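Local coordinates for CREG-like beta-barrel domain-containing protein (Agrobacterium tumefaciens, PDB 3DNH) that is of unknown function but has a CREG-like beta-barrel and may bind a flavin, as many relatives of pyridoxamine 5'-phosphate oxidase do, at residues L44-P49 against Y53-A58; I63-T68 against I125-A130; F70-G75 against L137-P142; N82-A87 against A113-P118. One frame throughout, in Å; residues are numbered along the deposited sequence. Where two conformers were deposited one is given.

Contact 1 (L44-P49 against Y53-A58); sequences LATLDP and YPYTTA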
loop_
_atom_site.group_PDB
_atom_site.type_symbol
_atom_site.label_atom_id
_atom_site.label_comp_id
_atom_site.label_asym_id
_atom_site.label_seq_id
_atom_site.Cartn_x
_atom_site.Cartn_y
_atom_site.Cartn_z
ATOM N N LEU A 44 -0.596 3.745 6.142
ATOM C CA LEU A 44 -0.884 4.405 7.400
ATOM C C LEU A 44 -0.099 5.700 7.344
ATOM O O LEU A 44 1.141 5.669 7.139
ATOM C CB LEU A 44 -0.286 3.590 8.562
ATOM C CG LEU A 44 -0.776 3.739 10.014
ATOM C CD1 LEU A 44 0.369 3.554 11.044
ATOM C CD2 LEU A 44 -1.634 4.969 10.326
ATOM N N ALA A 45 -0.806 6.800 7.559
ATOM C CA ALA A 45 -0.211 8.110 7.653
ATOM C C ALA A 45 -0.389 8.694 9.052
ATOM O O ALA A 45 -1.454 8.594 9.684
ATOM C CB ALA A 45 -0.792 9.056 6.583
ATOM N N THR A 46 0.654 9.395 9.473
ATOM C CA THR A 46 0.837 9.851 10.817
ATOM C C THR A 46 1.420 11.275 10.625
ATOM O O THR A 46 1.823 11.646 9.508
ATOM C CB THR A 46 1.781 8.759 11.367
ATOM O OG1 THR A 46 1.159 7.894 12.337
ATOM C CG2 THR A 46 3.196 9.085 11.537
ATOM N N LEU A 47 1.432 12.086 11.683
ATOM C CA LEU A 47 1.967 13.454 11.573
ATOM C C LEU A 47 3.257 13.635 12.363
ATOM O O LEU A 47 3.353 13.238 13.531
ATOM C CB LEU A 47 0.930 14.507 12.019
ATOM C CG LEU A 47 -0.412 14.674 11.268
ATOM C CD1 LEU A 47 -1.337 15.635 12.052
ATOM C CD2 LEU A 47 -0.222 15.188 9.827
ATOM N N ASP A 48 4.243 14.261 11.732
ATOM C CA ASP A 48 5.467 14.568 12.417
ATOM C C ASP A 48 5.245 15.722 13.400
ATOM O O ASP A 48 4.695 16.767 13.034
ATOM C CB ASP A 48 6.589 14.854 11.450
ATOM C CG ASP A 48 7.930 14.928 12.143
ATOM O OD1 ASP A 48 8.228 15.979 12.762
ATOM O OD2 ASP A 48 8.676 13.924 12.093
ATOM N N PRO A 49 5.650 15.523 14.671
ATOM C CA PRO A 49 5.426 16.544 15.712
ATOM C C PRO A 49 6.146 17.883 15.555
ATOM O O PRO A 49 5.715 18.867 16.161
ATOM C CB PRO A 49 5.860 15.850 16.997
ATOM C CG PRO A 49 6.686 14.720 16.595
ATOM C CD PRO A 49 6.272 14.304 15.215
ATOM N N TYR A 53 5.064 17.771 8.497
ATOM C CA TYR A 53 4.954 16.867 7.347
ATOM C C TYR A 53 4.202 15.578 7.742
ATOM O O TYR A 53 4.282 15.127 8.928
ATOM C CB TYR A 53 6.342 16.458 6.824
ATOM C CG TYR A 53 7.096 17.487 5.997
ATOM C CD1 TYR A 53 7.320 17.281 4.641
ATOM C CD2 TYR A 53 7.571 18.653 6.576
ATOM C CE1 TYR A 53 8.022 18.216 3.882
ATOM C CE2 TYR A 53 8.283 19.603 5.835
ATOM C CZ TYR A 53 8.490 19.369 4.483
ATOM O OH TYR A 53 9.164 20.277 3.744
ATOM N N PRO A 54 3.505 14.960 6.759
ATOM C CA PRO A 54 2.952 13.642 7.050
ATOM C C PRO A 54 4.080 12.621 7.055
ATOM O O PRO A 54 5.189 12.911 6.547
ATOM C CB PRO A 54 1.960 13.383 5.892
ATOM C CG PRO A 54 2.396 14.297 4.781
ATOM C CD PRO A 54 3.218 15.419 5.371
ATOM N N TYR A 55 3.813 11.452 7.631
ATOM C CA TYR A 55 4.793 10.390 7.643
ATOM C C TYR A 55 4.025 9.096 7.419
ATOM O O TYR A 55 3.061 8.824 8.115
ATOM C CB TYR A 55 5.585 10.355 8.990
ATOM C CG TYR A 55 6.522 9.172 9.066
ATOM C CD1 TYR A 55 7.818 9.251 8.548
ATOM C CD2 TYR A 55 6.098 7.943 9.612
ATOM C CE1 TYR A 55 8.680 8.163 8.598
ATOM C CE2 TYR A 55 6.961 6.844 9.663
ATOM C CZ TYR A 55 8.233 6.957 9.153
ATOM O OH TYR A 55 9.068 5.868 9.183
ATOM N N THR A 56 4.453 8.304 6.435
ATOM C CA THR A 56 3.735 7.106 6.044
ATOM C C THR A 56 4.479 5.824 6.373
ATOM O O THR A 56 5.730 5.796 6.426
ATOM C CB THR A 56 3.392 7.112 4.542
ATOM O OG1 THR A 56 4.579 7.378 3.785
ATOM C CG2 THR A 56 2.373 8.151 4.239
ATOM N N THR A 57 3.710 4.753 6.571
ATOM C CA THR A 57 4.258 3.381 6.591
ATOM C C THR A 57 3.252 2.415 5.972
ATOM O O THR A 57 2.173 2.843 5.551
ATOM C CB THR A 57 4.751 2.926 8.040
ATOM O OG1 THR A 57 5.498 1.706 7.926
ATOM C CG2 THR A 57 3.589 2.730 9.028
ATOM N N ALA A 58 3.622 1.139 5.878
ATOM C CA ALA A 58 2.706 0.056 5.551
ATOM C C ALA A 58 2.522 -0.850 6.770
ATOM O O ALA A 58 3.492 -1.160 7.471
ATOM C CB ALA A 58 3.205 -0.763 4.349
#
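Residues Leu44 to Leu47 and Pro54 to Ala58 run antiparallel, their axes approaching to 4.4 Å at an angle of 150°, with Leu44–Thr57 and Thr46–Tyr55 as the hydrogen-bonded pairs. Each of these pairs exchanges two backbone bonds, among them Thr57 N to Leu44 O at 2.8 Å and Tyr55 N to Thr46 O at 2.7 Å. Asp48 N extends the bonding past the last strand residue, donating nearly straight to Tyr53 O at 2.9 Å. In the non-hydrogen-bonded pair between Leu44–Thr57 and Thr46–Tyr55, Ala45 CB meets Thr56 CG2 at 4.0 Å.

The side chains of Leu44, Thr46, Tyr55 and Thr57 share one face of the sheet. Leu44 and Thr57 lie side by side there, CD1 of Leu44 against CG2 of Thr57 at 3.9 Å. Thr46 CG2 is modelled at the edge of the Tyr55 ring, near its plane, but an unstaggered chi1 (-110°) and crowding against Asn82 make the methyl's exact position doubtful. With CG anti to the backbone N (chi1 175°), the Tyr55 ring leads away from strand 44-47 and reaches Asn82.

Ala45, Leu47, Pro54 and Thr56 occupy the other face, which packs on the second subunit. Thr56 OG1 is hydrogen-bonded to Ser90 and Thr92 of that subunit. Asp48 OD1 accepts from the backbone N of Val50, an Asx turn, and of Ser51, and is hydrogen-bonded to Thr12 OG1 of the second subunit. This is a beta hairpin of the antiparallel barrel, one face turned to helix 78-85 and strand 88-93 of the same chain, the other to the dimer interface.

Contact 2 (I63-T68 against I125-A130); sequences IEPDGT and IARYIA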
loop_
_atom_site.group_PDB
_atom_site.type_symbol
_atom_site.label_atom_id
_atom_site.label_comp_id
_atom_site.label_asym_id
_atom_site.label_seq_id
_atom_site.Cartn_x
_atom_site.Cartn_y
_atom_site.Cartn_z
ATOM N N ILE A 63 -9.581 -6.771 11.913
ATOM C CA ILE A 63 -10.935 -6.202 11.954
ATOM C C ILE A 63 -11.680 -6.804 13.147
ATOM O O ILE A 63 -11.656 -8.024 13.341
ATOM C CB ILE A 63 -11.768 -6.427 10.643
ATOM C CG1 ILE A 63 -11.064 -5.932 9.396
ATOM C CG2 ILE A 63 -12.987 -5.561 10.651
ATOM C CD1 ILE A 63 -11.179 -4.377 9.176
ATOM N N GLU A 64 -12.357 -5.964 13.926
ATOM C CA GLU A 64 -13.177 -6.447 15.024
ATOM C C GLU A 64 -14.621 -6.770 14.531
ATOM O O GLU A 64 -15.012 -6.314 13.450
ATOM C CB GLU A 64 -13.147 -5.418 16.162
ATOM C CG GLU A 64 -11.689 -4.987 16.507
ATOM C CD GLU A 64 -11.618 -4.017 17.686
ATOM O OE1 GLU A 64 -10.691 -4.176 18.518
ATOM O OE2 GLU A 64 -12.498 -3.117 17.772
ATOM N N PRO A 65 -15.387 -7.580 15.294
ATOM C CA PRO A 65 -16.747 -8.005 14.878
ATOM C C PRO A 65 -17.635 -6.878 14.335
ATOM O O PRO A 65 -18.316 -7.095 13.366
ATOM C CB PRO A 65 -17.325 -8.594 16.154
ATOM C CG PRO A 65 -16.112 -9.163 16.846
ATOM C CD PRO A 65 -15.003 -8.209 16.569
ATOM N N ASP A 66 -17.592 -5.680 14.923
ATOM C CA ASP A 66 -18.373 -4.523 14.432
ATOM C C ASP A 66 -17.763 -3.809 13.197
ATOM O O ASP A 66 -18.254 -2.749 12.797
ATOM C CB ASP A 66 -18.647 -3.502 15.560
ATOM C CG ASP A 66 -17.394 -2.762 15.991
ATOM O OD1 ASP A 66 -17.466 -1.903 16.866
ATOM O OD2 ASP A 66 -16.318 -3.066 15.458
ATOM N N GLY A 67 -16.683 -4.361 12.655
ATOM C CA GLY A 67 -16.018 -3.831 11.467
ATOM C C GLY A 67 -14.883 -2.858 11.720
ATOM O O GLY A 67 -14.283 -2.369 10.757
ATOM N N THR A 68 -14.562 -2.606 13.000
ATOM C CA THR A 68 -13.529 -1.642 13.392
ATOM C C THR A 68 -12.116 -2.156 13.072
ATOM O O THR A 68 -11.724 -3.220 13.578
ATOM C CB THR A 68 -13.582 -1.298 14.901
ATOM O OG1 THR A 68 -14.851 -0.727 15.238
ATOM C CG2 THR A 68 -12.507 -0.282 15.237
ATOM N N ILE A 125 -4.625 -9.849 20.136
ATOM C CA ILE A 125 -3.514 -10.730 19.714
ATOM C C ILE A 125 -4.017 -11.953 18.983
ATOM O O ILE A 125 -3.521 -12.316 17.917
ATOM C CB ILE A 125 -2.666 -11.229 20.951
ATOM C CG1 ILE A 125 -1.827 -10.082 21.512
ATOM C CG2 ILE A 125 -1.730 -12.394 20.589
ATOM C CD1 ILE A 125 -0.983 -9.475 20.479
ATOM N N ALA A 126 -4.967 -12.639 19.574
ATOM C CA ALA A 126 -5.424 -13.862 18.954
ATOM C C ALA A 126 -6.106 -13.545 17.588
ATOM O O ALA A 126 -5.844 -14.220 16.578
ATOM C CB ALA A 126 -6.346 -14.609 19.884
ATOM N N ARG A 127 -6.905 -12.482 17.563
ATOM C CA ARG A 127 -7.543 -12.036 16.311
ATOM C C ARG A 127 -6.536 -11.682 15.212
ATOM O O ARG A 127 -6.719 -12.032 14.038
ATOM C CB ARG A 127 -8.436 -10.839 16.568
ATOM C CG ARG A 127 -9.735 -11.156 17.189
ATOM C CD ARG A 127 -10.390 -9.859 17.661
ATOM N NE ARG A 127 -11.698 -10.115 18.257
ATOM C CZ ARG A 127 -12.470 -9.203 18.842
ATOM N NH1 ARG A 127 -12.050 -7.938 18.985
ATOM N NH2 ARG A 127 -13.665 -9.583 19.311
ATOM N N TYR A 128 -5.458 -10.998 15.597
ATOM C CA TYR A 128 -4.437 -10.610 14.666
ATOM C C TYR A 128 -3.624 -11.790 14.111
ATOM O O TYR A 128 -3.379 -11.874 12.907
ATOM C CB TYR A 128 -3.497 -9.650 15.388
ATOM C CG TYR A 128 -2.549 -8.882 14.515
ATOM C CD1 TYR A 128 -2.901 -7.624 14.009
ATOM C CD2 TYR A 128 -1.267 -9.353 14.285
ATOM C CE1 TYR A 128 -2.003 -6.886 13.236
ATOM C CE2 TYR A 128 -0.358 -8.634 13.538
ATOM C CZ TYR A 128 -0.725 -7.387 13.024
ATOM O OH TYR A 128 0.209 -6.662 12.312
ATOM N N ILE A 129 -3.177 -12.677 15.014
ATOM C CA ILE A 129 -2.472 -13.911 14.687
ATOM C C ILE A 129 -3.235 -14.780 13.682
ATOM O O ILE A 129 -2.638 -15.405 12.811
ATOM C CB ILE A 129 -2.222 -14.775 15.981
ATOM C CG1 ILE A 129 -1.059 -14.218 16.845
ATOM C CG2 ILE A 129 -1.931 -16.224 15.659
ATOM C CD1 ILE A 129 0.090 -13.815 16.089
ATOM N N ALA A 130 -4.553 -14.802 13.838
ATOM C CA ALA A 130 -5.470 -15.532 12.948
ATOM C C ALA A 130 -5.263 -15.115 11.484
ATOM O O ALA A 130 -5.348 -15.945 10.603
ATOM C CB ALA A 130 -6.931 -15.305 13.392
HETATM O O HOH W 1 -9.094 -6.530 18.810
#
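One face of the Arg127 guanidinium is covered by the pyrrolidine ring of Pro65, whose CD stands 3.3 Å above the plane and is displaced toward the rim of the group. The touch falls mainly on the NH2 arm, with Pro65 CD and Pro65 CG at 3.3 and 3.5 Å from Arg127 NH2. Glu64 approaches the other arm obliquely, its CG 3.9 Å from Arg127 NH1, and its carboxylate plane is turned 68° from the guanidinium.

The opposite charges stop short of a salt bridge. A water spans the gap instead, donating to Glu64 OE1 at 2.9 Å and accepting from Arg127 NH1 at 3.3 Å. Glu64 OE1 makes its salt bridge with Arg148, which probably holds the carboxylate in place for the water. Arg127 reaches across from helix 121-131 by a chain extended from CG to NE, and passes Phe70 on the way.

Pro65 is presented by a type I turn from Glu64 to Gly67, in which Gly67 N bonds Glu64 O. Within the same loop Asp66 OD2 accepts from both the backbone N and OG1 of Thr68, the bond from N making an Asx turn. The contact joins, at the surface, helix 121-131 to the tight turn of the beta hairpin formed by strands 54-63 and 69-74.

Contact 3 (F70-G75 against L137-P142); sequences FFFAAG and LYLSLP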
loop_
_atom_site.group_PDB
_atom_site.type_symbol
_atom_site.label_atom_id
_atom_site.label_comp_id
_atom_site.label_asym_id
_atom_site.label_seq_id
_atom_site.Cartn_x
_atom_site.Cartn_y
_atom_site.Cartn_z
ATOM N N PHE A 70 -8.093 -2.496 13.327
ATOM C CA PHE A 70 -7.106 -2.314 14.388
ATOM C C PHE A 70 -5.770 -2.758 13.834
ATOM O O PHE A 70 -5.688 -3.461 12.822
ATOM C CB PHE A 70 -7.510 -3.044 15.710
ATOM C CG PHE A 70 -7.291 -4.557 15.698
ATOM C CD1 PHE A 70 -6.099 -5.113 16.181
ATOM C CD2 PHE A 70 -8.287 -5.426 15.237
ATOM C CE1 PHE A 70 -5.915 -6.530 16.204
ATOM C CE2 PHE A 70 -8.110 -6.804 15.239
ATOM C CZ PHE A 70 -6.909 -7.359 15.722
ATOM N N PHE A 71 -4.713 -2.354 14.501
ATOM C CA PHE A 71 -3.394 -2.651 14.001
ATOM C C PHE A 71 -2.371 -2.547 15.147
ATOM O O PHE A 71 -2.677 -2.047 16.245
ATOM C CB PHE A 71 -3.035 -1.735 12.813
ATOM C CG PHE A 71 -3.037 -0.267 13.151
ATOM C CD1 PHE A 71 -1.869 0.363 13.590
ATOM C CD2 PHE A 71 -4.196 0.495 13.007
ATOM C CE1 PHE A 71 -1.865 1.744 13.909
ATOM C CE2 PHE A 71 -4.209 1.858 13.311
ATOM C CZ PHE A 71 -3.027 2.490 13.762
ATOM N N PHE A 72 -1.182 -3.051 14.839
ATOM C CA PHE A 72 -0.087 -3.086 15.768
ATOM C C PHE A 72 1.045 -2.249 15.214
ATOM O O PHE A 72 1.218 -2.162 13.983
ATOM C CB PHE A 72 0.371 -4.538 15.973
ATOM C CG PHE A 72 1.848 -4.691 16.115
ATOM C CD1 PHE A 72 2.468 -4.502 17.347
ATOM C CD2 PHE A 72 2.631 -5.036 15.009
ATOM C CE1 PHE A 72 3.855 -4.653 17.471
ATOM C CE2 PHE A 72 4.025 -5.185 15.129
ATOM C CZ PHE A 72 4.631 -4.988 16.357
ATOM N N ALA A 73 1.816 -1.656 16.127
ATOM C CA ALA A 73 3.031 -0.938 15.756
ATOM C C ALA A 73 4.077 -1.238 16.822
ATOM O O ALA A 73 3.752 -1.208 18.006
ATOM C CB ALA A 73 2.800 0.550 15.684
ATOM N N ALA A 74 5.306 -1.549 16.409
ATOM C CA ALA A 74 6.425 -1.655 17.366
ATOM C C ALA A 74 6.600 -0.288 18.034
ATOM O O ALA A 74 6.521 0.724 17.349
ATOM C CB ALA A 74 7.685 -2.054 16.640
ATOM N N GLY A 75 6.828 -0.248 19.350
ATOM C CA GLY A 75 6.941 1.035 20.072
ATOM C C GLY A 75 8.105 1.941 19.678
ATOM O O GLY A 75 8.015 3.182 19.755
ATOM N N LEU A 137 5.736 -14.205 16.120
ATOM C CA LEU A 137 7.110 -13.896 16.432
ATOM C C LEU A 137 7.286 -12.438 16.811
ATOM O O LEU A 137 7.757 -12.154 17.913
ATOM C CB LEU A 137 8.024 -14.266 15.247
ATOM C CG LEU A 137 9.528 -14.501 15.463
ATOM C CD1 LEU A 137 10.335 -13.166 15.443
ATOM C CD2 LEU A 137 9.815 -15.345 16.736
ATOM N N TYR A 138 6.936 -11.523 15.909
ATOM C CA TYR A 138 7.225 -10.093 16.134
ATOM C C TYR A 138 6.340 -9.361 17.149
ATOM O O TYR A 138 6.678 -8.261 17.567
ATOM C CB TYR A 138 7.328 -9.299 14.831
ATOM C CG TYR A 138 6.087 -9.292 13.967
ATOM C CD1 TYR A 138 4.991 -8.470 14.276
ATOM C CD2 TYR A 138 6.017 -10.085 12.804
ATOM C CE1 TYR A 138 3.849 -8.452 13.489
ATOM C CE2 TYR A 138 4.879 -10.069 12.000
ATOM C CZ TYR A 138 3.804 -9.251 12.342
ATOM O OH TYR A 138 2.680 -9.241 11.548
ATOM N N LEU A 139 5.198 -9.948 17.517
ATOM C CA LEU A 139 4.413 -9.461 18.662
ATOM C C LEU A 139 5.087 -9.908 19.972
ATOM O O LEU A 139 4.942 -9.253 20.997
ATOM C CB LEU A 139 2.964 -9.963 18.619
ATOM C CG LEU A 139 2.066 -9.626 17.426
ATOM C CD1 LEU A 139 0.669 -10.282 17.563
ATOM C CD2 LEU A 139 1.940 -8.134 17.317
ATOM N N SER A 140 5.821 -11.024 19.934
ATOM C CA SER A 140 6.554 -11.511 21.110
ATOM C C SER A 140 7.823 -10.685 21.348
ATOM O O SER A 140 8.643 -11.021 22.207
ATOM C CB SER A 140 6.906 -13.009 20.979
ATOM O OG SER A 140 5.803 -13.849 21.289
ATOM N N LEU A 141 7.980 -9.609 20.582
ATOM C CA LEU A 141 9.131 -8.722 20.750
ATOM C C LEU A 141 8.776 -7.554 21.672
ATOM O O LEU A 141 7.615 -7.169 21.730
ATOM C CB LEU A 141 9.625 -8.225 19.381
ATOM C CG LEU A 141 10.410 -9.277 18.565
ATOM C CD1 LEU A 141 10.533 -8.901 17.070
ATOM C CD2 LEU A 141 11.777 -9.558 19.196
ATOM N N PRO A 142 9.762 -6.999 22.404
ATOM C CA PRO A 142 9.538 -5.820 23.258
ATOM C C PRO A 142 8.696 -4.665 22.659
ATOM O O PRO A 142 8.672 -4.476 21.453
ATOM C CB PRO A 142 10.976 -5.350 23.583
ATOM C CG PRO A 142 11.737 -6.649 23.666
ATOM C CD PRO A 142 11.158 -7.479 22.518
#
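Phe72 meets Leu139 and Tyr138 through its ring, which was modelled in two conformers, so the details hold for one of them. Leu139 sets a single methyl over a face of the phenyl group: CD2 is 3.7 Å from the Phe72 ring centroid and 15° off the normal, a CH-pi contact in which the two side chains pass alongside each other, running opposite ways. The rings of Phe72 and Tyr138 are inclined by only 28° but, with centroids separated by 5.7 Å, are offset until little of either ring faces the other. Their closest touch is between Phe72 CE2 and Tyr138 CD1, at 3.5 Å.

Tyr138 CG sits between its backbone N and carbonyl carbon (chi1 60°), a torsion that brings the ring back toward strand 69-74. Farther out, Tyr138 OH is hydrogen-bonded to Asp100 OD2 of the second subunit, which helps hold the ring in place, and Leu102 of that subunit packs on both aromatic rings. Within the chain, Tyr128 and Tyr132 border Tyr138, while Ile125 packs on Leu139.

No hydrogen bond joins the two segments. An apolar cluster joins Tyr138 and Leu139, in the region of helix 135-138 and the chain after it, to strand 69-74 of the barrel, at the interface of the two subunits, consistent with the dimers of the FMN-binding split-barrel family.

Contact 4 (N82-A87 against A113-P118); sequences NMETDA and ADRIGP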
loop_
_atom_site.group_PDB
_atom_site.type_symbol
_atom_site.label_atom_id
_atom_site.label_comp_id
_atom_site.label_asym_id
_atom_site.label_seq_id
_atom_site.Cartn_x
_atom_site.Cartn_y
_atom_site.Cartn_z
ATOM N N ASN A 82 4.952 9.253 16.518
ATOM C CA ASN A 82 4.103 10.330 15.979
ATOM C C ASN A 82 2.719 10.256 16.599
ATOM O O ASN A 82 2.192 11.270 17.095
ATOM C CB ASN A 82 4.017 10.292 14.444
ATOM C CG ASN A 82 5.318 10.678 13.771
ATOM O OD1 ASN A 82 6.193 11.249 14.404
ATOM N ND2 ASN A 82 5.466 10.338 12.481
HETATM N N MSE A 83 2.168 9.042 16.617
HETATM C CA MSE A 83 0.868 8.770 17.214
HETATM C C MSE A 83 0.773 9.066 18.727
HETATM O O MSE A 83 -0.279 9.478 19.192
HETATM C CB MSE A 83 0.433 7.334 16.903
HETATM C CG MSE A 83 0.042 7.133 15.438
HETATM SE SE MSE A 83 -0.677 5.357 15.033
HETATM C CE MSE A 83 0.987 4.271 15.166
ATOM N N GLU A 84 1.867 8.890 19.479
ATOM C CA GLU A 84 1.928 9.380 20.881
ATOM C C GLU A 84 1.703 10.887 20.916
ATOM O O GLU A 84 0.902 11.387 21.695
ATOM C CB GLU A 84 3.287 9.110 21.556
ATOM C CG GLU A 84 3.478 7.772 22.255
ATOM C CD GLU A 84 2.227 7.246 22.996
ATOM O OE1 GLU A 84 2.145 7.401 24.240
ATOM O OE2 GLU A 84 1.333 6.647 22.327
ATOM N N THR A 85 2.430 11.599 20.065
ATOM C CA THR A 85 2.390 13.061 20.022
ATOM C C THR A 85 1.049 13.639 19.495
ATOM O O THR A 85 0.603 14.669 19.992
ATOM C CB THR A 85 3.607 13.637 19.246
ATOM O OG1 THR A 85 3.606 13.171 17.893
ATOM C CG2 THR A 85 4.932 13.215 19.904
ATOM N N ASP A 86 0.410 12.956 18.530
ATOM C CA ASP A 86 -0.801 13.434 17.843
ATOM C C ASP A 86 -1.508 12.218 17.231
ATOM O O ASP A 86 -0.947 11.533 16.348
ATOM C CB ASP A 86 -0.398 14.429 16.741
ATOM C CG ASP A 86 -1.589 15.114 16.062
ATOM O OD1 ASP A 86 -2.688 14.534 15.929
ATOM O OD2 ASP A 86 -1.396 16.268 15.622
ATOM N N ALA A 87 -2.735 11.951 17.688
ATOM C CA ALA A 87 -3.426 10.706 17.310
ATOM C C ALA A 87 -4.133 10.750 15.946
ATOM O O ALA A 87 -4.676 9.745 15.526
ATOM C CB ALA A 87 -4.420 10.262 18.429
ATOM N N ALA A 113 -6.104 7.312 16.133
ATOM C CA ALA A 113 -5.512 6.074 16.596
ATOM C C ALA A 113 -5.690 6.014 18.100
ATOM O O ALA A 113 -4.958 6.703 18.846
ATOM C CB ALA A 113 -4.047 6.059 16.259
ATOM N N ASP A 114 -6.649 5.199 18.543
ATOM C CA ASP A 114 -6.924 4.993 19.939
ATOM C C ASP A 114 -6.154 3.759 20.398
ATOM O O ASP A 114 -6.327 2.657 19.872
ATOM C CB ASP A 114 -8.420 4.734 20.160
ATOM C CG ASP A 114 -9.272 5.984 20.054
ATOM O OD1 ASP A 114 -8.804 7.077 20.428
ATOM O OD2 ASP A 114 -10.443 5.887 19.610
ATOM N N ARG A 115 -5.357 3.923 21.433
ATOM C CA ARG A 115 -4.675 2.792 22.016
ATOM C C ARG A 115 -5.658 1.797 22.667
ATOM O O ARG A 115 -6.523 2.173 23.469
ATOM C CB ARG A 115 -3.649 3.320 23.005
ATOM C CG ARG A 115 -2.531 2.374 23.223
ATOM C CD ARG A 115 -1.358 2.591 22.284
ATOM N NE ARG A 115 -0.249 2.024 23.025
ATOM C CZ ARG A 115 0.557 2.719 23.816
ATOM N NH1 ARG A 115 0.441 4.033 23.904
ATOM N NH2 ARG A 115 1.501 2.096 24.496
ATOM N N ILE A 116 -5.562 0.531 22.264
ATOM C CA ILE A 116 -6.354 -0.516 22.872
ATOM C C ILE A 116 -5.850 -0.760 24.315
ATOM O O ILE A 116 -4.655 -0.994 24.512
ATOM C CB ILE A 116 -6.313 -1.795 22.011
ATOM C CG1 ILE A 116 -7.080 -1.563 20.684
ATOM C CG2 ILE A 116 -6.896 -2.998 22.765
ATOM C CD1 ILE A 116 -7.089 -2.742 19.742
ATOM N N GLY A 117 -6.748 -0.653 25.302
ATOM C CA GLY A 117 -6.430 -0.883 26.730
ATOM C C GLY A 117 -5.939 -2.297 27.068
ATOM O O GLY A 117 -6.281 -3.246 26.368
ATOM N N PRO A 118 -5.115 -2.429 28.136
ATOM C CA PRO A 118 -4.465 -3.664 28.618
ATOM C C PRO A 118 -5.365 -4.917 28.605
ATOM O O PRO A 118 -4.933 -5.982 28.130
ATOM C CB PRO A 118 -4.081 -3.321 30.065
ATOM C CG PRO A 118 -3.991 -1.837 30.127
ATOM C CD PRO A 118 -4.730 -1.251 28.945
HETATM O O HOH W 2 -2.311 7.143 19.702
#
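Met83 and Ala113 meet where helix 78-85 packs against the antiparallel barrel, just before the chain turns from the helix into strand 88-93. Residue 83 is a selenomethionine in the crystal structure. Its CG lies opposite the carbonyl carbon and beside the backbone N, and a bend near the end of the chain (chi3 -72°) lays SE 3.7 Å from Ala113 CB. Tyr147 and Ile89, on neighbouring strands, also border this side chain.

Nearer the solvent, Glu84 and Arg115 form a salt bridge, Glu84 OE2 to Arg115 NH1, at 3.2 Å. Both chains fold to make it. Glu84 bends at chi2 (-37°), which swings the carboxylate toward the strand, and Arg115, after leaving with CG anti to the backbone N, kinks at chi2 (91°) to come back to meet it. The side chains run at a slant to one another, the carboxylate and guanidinium planes are almost perpendicular, and a single oxygen–nitrogen pair carries the bridge. Arg145 lies close to the Arg115 guanidinium and makes a long, weak ion pair with the same carboxylate oxygen; the negative charge probably draws both arginines.

The backbones also meet directly. Ala113 N donates to Ala87 O at 2.9 Å, while Ala87 CB rests 3.6 Å from Ala113 O. That same Ala113 O accepts from a water at 2.8 Å, which also donates to Met83 O at 3.1 Å.

How the contacts relate
Contact 1 is wholly buried and contact 2 lies at the surface; contacts 3 and 4 are partly buried. Backbone hydrogen bonds dominate contact 1, which pairs strands of the barrel, whereas contact 3 is apolar and the side chains of contacts 2 and 4 each bring an arginine toward a glutamate, through water in one and directly in the other. Contacts 1 and 3 both reach the second subunit, contact 2 reaches it through Tyr128 alone, and contact 4 touches no other chain. Strand 69-74 ties the set together: Phe71 packs on Leu44 of contact 1 and Met83 of contact 4, and Phe70 on Glu64 of contact 2. Ile125 and Leu139 join the helical sides of contacts 2 and 3.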